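Local structure of chitinase (Paenibacillus sp. FPU-7, 5GZT) at residues B[276-281]-B[526-531]; B[303-308]-B[478-483]. The protein probably hydrolyses beta-1,4 linkages between N-acetylglucosamine units at random internal positions in chitin and chitodextrins. All blocks are in the same frame, centred on the assembly; numbering follows the deposited sequence.

In the fold
Contacts 1 and 2 lie inside the same family 18 TIM barrel, their centres about 8 Å apart. Segments 276-281 and 303-308 are on neighbouring parallel strands, as are 478-483 and 526-531, so each contact reaches across the barrel interior between the same two pairs. K278 joins them: its CE packs 3.3 Å from Y478 CD1, and its CD lies 3.4 Å from H303 CE1. Probable hydrogen bonds, K526 O to I479 N at 2.7 Å and G530 O to T483 OG1, also tie the second pair together. In TIM barrels the active site lies at the C-terminal strand ends; there M482 touches E409, last residue of the family's DxxDxDxE signature.

Contact 1: B[276-281]-B[526-531]; sequences QGKIVS and KLMVGG. With FMT (formic acid), chain G.
M528 reaches from strand 527-531 to K278 and V280 of strand 278-281 and makes nearly all of this apolar contact. Its CB points toward the opposite strand, and CG continues the chain anti to the carbonyl carbon. Bends at chi2 (-80°) and chi3 (-71°) then turn the thioether so that SD faces the K278 side chain and the methyl CE reaches the K278 carbonyl. SD rests against the aliphatic part of that lysine, 3.7 Å from K278 CE and 3.8 Å from K278 CB, the two side chains crossing at about a right angle. The methyl CE goes furthest: it lies 3.6 Å from K278 O and presses on V280 CG2 at 3.4 Å, tighter than usual van der Waals contact. The two strands belong to the TIM barrel of family 18 and do not pair directly; strand 619-623 runs between them, with backbone bonds from F620 to K278 and V280. Their axes, 46° askew, come no closer than 8.6 Å, a gap that side chains must fill. An alanine in place of M528 would probably open a gap between the two strands, where sulfur and methyl now pack on K278 and V280 CG2. Just ahead of strand 527-531, K526 NZ donates to O2 of a formic acid, probably from the crystallisation liquor, at 2.8 Å, and to the carbonyls of T473 and L476.

Contact 2: B[303-308]-B[478-483]; sequences HLYYAF and YINLMT
Y305 and Y478 come from opposite walls of the barrel and meet through their phenol oxygens: Y305 OH donates to Y478 OH at 2.7 Å. The acceptor oxygen sits at the edge of the Y305 ring, near its plane, while Y305 OH approaches the Y478 ring obliquely. Behind this bond the rings make a loose apolar contact, Y305 CZ to Y478 CE2 at 4.2 Å. Different torsions bring them together. Y305 carries CG beside its backbone N (chi1 -80°), whereas Y478 takes the crowded position between N and the carbonyl carbon (chi1 48°), which sends its ring in toward strand 303-308. H303 has CG on the same side as Y305 does, and its imidazole also extends inward. The edge of the Y478 ring is directed at the imidazole face in an offset edge-to-face pair, with centroids 5.9 Å apart and planes at 89°. Y478 OH comes within 3.1 Å of H303 CD2. The strands themselves stand far apart, their axes no closer than 12.9 Å, so it takes long side chains to meet across this part of the interior of the family 18 TIM barrel; A454 and L364 of intervening strands pack against Y305. E452 completes the polar network, hydrogen-bonded through OE1 to Y478 OH and through OE2 to H303 NE2. Two bonds thus grip the Y478 hydroxyl, and the E452 carboxylate is held at both oxygens, which would probably favour its ionised form and a proton on the H303 nitrogen facing it.

Contact 1: B[276-281]-B[526-531]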
# COMPACT_ATOMS: atom_id res chain seq x y z
N GLN B 276 -5.28 -9.51 -1.58
CA GLN B 276 -5.18 -8.65 -0.41
C GLN B 276 -3.70 -8.22 -0.19
O GLN B 276 -2.78 -8.78 -0.76
CB GLN B 276 -5.69 -9.38 0.85
CG GLN B 276 -7.18 -9.62 0.91
CD GLN B 276 -7.57 -10.40 2.19
OE1 GLN B 276 -6.80 -10.47 3.15
NE2 GLN B 276 -8.77 -10.97 2.20
N GLY B 277 -3.50 -7.23 0.68
CA GLY B 277 -2.16 -6.85 1.11
C GLY B 277 -1.57 -5.60 0.47
O GLY B 277 -0.38 -5.32 0.64
N LYS B 278 -2.36 -4.80 -0.17
CA LYS B 278 -1.78 -3.58 -0.73
C LYS B 278 -1.45 -2.56 0.39
O LYS B 278 -2.21 -2.42 1.39
CB LYS B 278 -2.74 -2.90 -1.69
CG LYS B 278 -2.90 -3.55 -3.05
CD LYS B 278 -3.63 -2.58 -3.99
CE LYS B 278 -5.11 -2.43 -3.74
NZ LYS B 278 -5.75 -3.60 -4.42
N ILE B 279 -0.35 -1.85 0.22
CA ILE B 279 0.01 -0.72 1.09
C ILE B 279 0.27 0.45 0.21
O ILE B 279 1.22 0.44 -0.54
CB ILE B 279 1.19 -1.02 1.98
CG1 ILE B 279 0.88 -2.22 2.91
CG2 ILE B 279 1.48 0.23 2.82
CD1 ILE B 279 2.11 -2.75 3.61
N VAL B 280 -0.66 1.39 0.20
CA VAL B 280 -0.57 2.59 -0.59
C VAL B 280 0.05 3.72 0.25
O VAL B 280 -0.59 4.22 1.16
CB VAL B 280 -1.93 3.03 -1.10
CG1 VAL B 280 -1.85 4.41 -1.73
CG2 VAL B 280 -2.40 2.02 -2.15
N SER B 281 1.29 4.04 -0.05
CA SER B 281 2.03 5.16 0.56
C SER B 281 1.94 6.45 -0.26
O SER B 281 2.48 6.51 -1.35
CB SER B 281 3.49 4.73 0.79
OG SER B 281 4.32 5.84 1.19
N LYS B 526 -12.27 -4.23 -2.73
CA LYS B 526 -11.92 -3.00 -3.42
C LYS B 526 -11.87 -1.81 -2.41
O LYS B 526 -11.92 -0.61 -2.83
CB LYS B 526 -12.97 -2.71 -4.52
CG LYS B 526 -12.86 -3.61 -5.75
CD LYS B 526 -13.75 -3.18 -6.90
CE LYS B 526 -13.21 -3.80 -8.22
NZ LYS B 526 -13.99 -3.26 -9.37
N LEU B 527 -11.83 -2.12 -1.10
CA LEU B 527 -11.81 -1.04 -0.10
C LEU B 527 -10.48 -0.99 0.60
O LEU B 527 -10.10 -1.96 1.30
CB LEU B 527 -12.89 -1.22 0.94
CG LEU B 527 -14.30 -0.95 0.40
CD1 LEU B 527 -15.22 -1.33 1.54
CD2 LEU B 527 -14.53 0.49 -0.00
N MET B 528 -9.78 0.14 0.45
CA MET B 528 -8.55 0.36 1.20
C MET B 528 -8.94 1.25 2.39
O MET B 528 -9.67 2.28 2.29
CB MET B 528 -7.49 1.07 0.40
CG MET B 528 -6.94 0.31 -0.77
SD MET B 528 -5.71 -0.89 -0.41
CE MET B 528 -4.30 0.14 0.02
N VAL B 529 -8.42 0.86 3.53
CA VAL B 529 -8.64 1.61 4.74
C VAL B 529 -7.56 2.67 4.88
O VAL B 529 -6.37 2.35 4.74
CB VAL B 529 -8.62 0.63 5.92
CG1 VAL B 529 -8.44 1.34 7.26
CG2 VAL B 529 -9.91 -0.20 5.86
N GLY B 530 -7.97 3.88 5.26
CA GLY B 530 -7.01 4.99 5.45
C GLY B 530 -6.48 5.19 6.90
O GLY B 530 -7.22 5.04 7.90
N GLY B 531 -5.21 5.53 6.99
CA GLY B 531 -4.58 5.93 8.24
C GLY B 531 -3.81 7.23 8.01
O GLY B 531 -3.58 7.63 6.85
C FMT G . -11.99 -3.72 -12.26
O1 FMT G . -12.32 -2.85 -13.08
O2 FMT G . -12.86 -4.52 -11.60

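Contact 2: B[303-308]-B[478-483]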
# COMPACT_ATOMS: atom_id res chain seq x y z
N HIS B 303 2.59 0.21 -3.17
CA HIS B 303 2.21 1.29 -4.09
C HIS B 303 2.67 2.62 -3.52
O HIS B 303 2.55 2.85 -2.33
CB HIS B 303 0.73 1.41 -4.24
CG HIS B 303 0.08 0.29 -4.98
ND1 HIS B 303 0.15 -1.03 -4.58
CD2 HIS B 303 -0.76 0.30 -6.05
CE1 HIS B 303 -0.58 -1.78 -5.39
NE2 HIS B 303 -1.11 -1.00 -6.31
N LEU B 304 3.13 3.51 -4.38
CA LEU B 304 3.59 4.84 -4.02
C LEU B 304 2.75 5.79 -4.88
O LEU B 304 2.70 5.64 -6.10
CB LEU B 304 5.08 4.87 -4.22
CG LEU B 304 6.05 6.04 -4.44
CD1 LEU B 304 5.41 7.39 -4.21
CD2 LEU B 304 7.37 5.81 -3.72
N TYR B 305 1.98 6.66 -4.23
CA TYR B 305 1.15 7.67 -4.92
C TYR B 305 1.88 9.02 -4.84
O TYR B 305 2.14 9.57 -3.70
CB TYR B 305 -0.24 7.87 -4.28
CG TYR B 305 -1.28 6.86 -4.62
CD1 TYR B 305 -0.94 5.60 -5.10
CD2 TYR B 305 -2.64 7.16 -4.48
CE1 TYR B 305 -1.91 4.70 -5.45
CE2 TYR B 305 -3.61 6.25 -4.82
CZ TYR B 305 -3.24 5.04 -5.33
OH TYR B 305 -4.15 4.04 -5.66
N TYR B 306 2.20 9.60 -6.02
CA TYR B 306 2.83 10.93 -6.06
C TYR B 306 1.73 11.93 -5.92
O TYR B 306 0.82 12.02 -6.75
CB TYR B 306 3.64 11.16 -7.34
CG TYR B 306 4.49 12.43 -7.33
CD1 TYR B 306 5.60 12.51 -6.54
CD2 TYR B 306 4.15 13.52 -8.10
CE1 TYR B 306 6.39 13.66 -6.52
CE2 TYR B 306 4.94 14.66 -8.12
CZ TYR B 306 6.05 14.73 -7.31
OH TYR B 306 6.85 15.85 -7.33
N ALA B 307 1.77 12.67 -4.79
CA ALA B 307 0.73 13.56 -4.43
C ALA B 307 1.23 15.02 -4.59
O ALA B 307 1.88 15.57 -3.67
CB ALA B 307 0.34 13.31 -3.01
N PHE B 308 0.91 15.70 -5.67
CA PHE B 308 -0.17 15.45 -6.60
C PHE B 308 0.18 16.08 -7.97
O PHE B 308 0.97 17.10 -8.09
CB PHE B 308 -1.41 16.19 -6.15
CG PHE B 308 -2.01 15.67 -4.85
CD1 PHE B 308 -2.78 14.50 -4.84
CD2 PHE B 308 -1.91 16.41 -3.68
CE1 PHE B 308 -3.37 14.05 -3.69
CE2 PHE B 308 -2.47 15.97 -2.50
CZ PHE B 308 -3.20 14.79 -2.49
N TYR B 478 -9.61 -0.19 -6.95
CA TYR B 478 -9.99 0.01 -5.54
C TYR B 478 -10.35 1.43 -5.25
O TYR B 478 -10.04 2.36 -6.04
CB TYR B 478 -8.86 -0.49 -4.63
CG TYR B 478 -7.51 0.02 -5.03
CD1 TYR B 478 -6.79 -0.61 -5.99
CD2 TYR B 478 -6.92 1.14 -4.39
CE1 TYR B 478 -5.54 -0.15 -6.39
CE2 TYR B 478 -5.64 1.59 -4.75
CZ TYR B 478 -4.97 0.97 -5.77
OH TYR B 478 -3.70 1.38 -6.15
N ILE B 479 -11.07 1.60 -4.15
CA ILE B 479 -11.33 2.88 -3.55
C ILE B 479 -10.42 3.03 -2.30
O ILE B 479 -10.44 2.19 -1.38
CB ILE B 479 -12.80 3.03 -3.19
CG1 ILE B 479 -13.67 2.92 -4.48
CG2 ILE B 479 -13.04 4.38 -2.54
CD1 ILE B 479 -15.14 2.88 -4.19
N ASN B 480 -9.62 4.09 -2.31
CA ASN B 480 -8.86 4.56 -1.12
C ASN B 480 -9.70 5.40 -0.17
O ASN B 480 -9.98 6.56 -0.46
CB ASN B 480 -7.68 5.37 -1.58
CG ASN B 480 -6.79 4.60 -2.48
OD1 ASN B 480 -6.67 4.93 -3.66
ND2 ASN B 480 -6.11 3.61 -1.95
N LEU B 481 -10.13 4.82 0.95
CA LEU B 481 -11.02 5.53 1.85
C LEU B 481 -10.28 6.47 2.79
O LEU B 481 -9.40 6.04 3.54
CB LEU B 481 -11.84 4.57 2.69
CG LEU B 481 -12.79 3.59 2.03
CD1 LEU B 481 -13.27 2.57 3.09
CD2 LEU B 481 -13.96 4.39 1.45
N MET B 482 -10.67 7.72 2.76
CA MET B 482 -10.08 8.77 3.55
C MET B 482 -10.65 8.76 4.95
O MET B 482 -11.32 9.67 5.38
CB MET B 482 -10.24 10.12 2.84
CG MET B 482 -9.29 10.19 1.64
SD MET B 482 -9.14 11.82 0.85
CE MET B 482 -10.79 11.99 0.30
N THR B 483 -10.32 7.67 5.65
CA THR B 483 -10.78 7.45 6.99
C THR B 483 -9.85 8.19 8.01
O THR B 483 -9.34 7.57 8.96
CB THR B 483 -10.89 5.95 7.30
OG1 THR B 483 -9.70 5.28 6.89
CG2 THR B 483 -12.19 5.35 6.60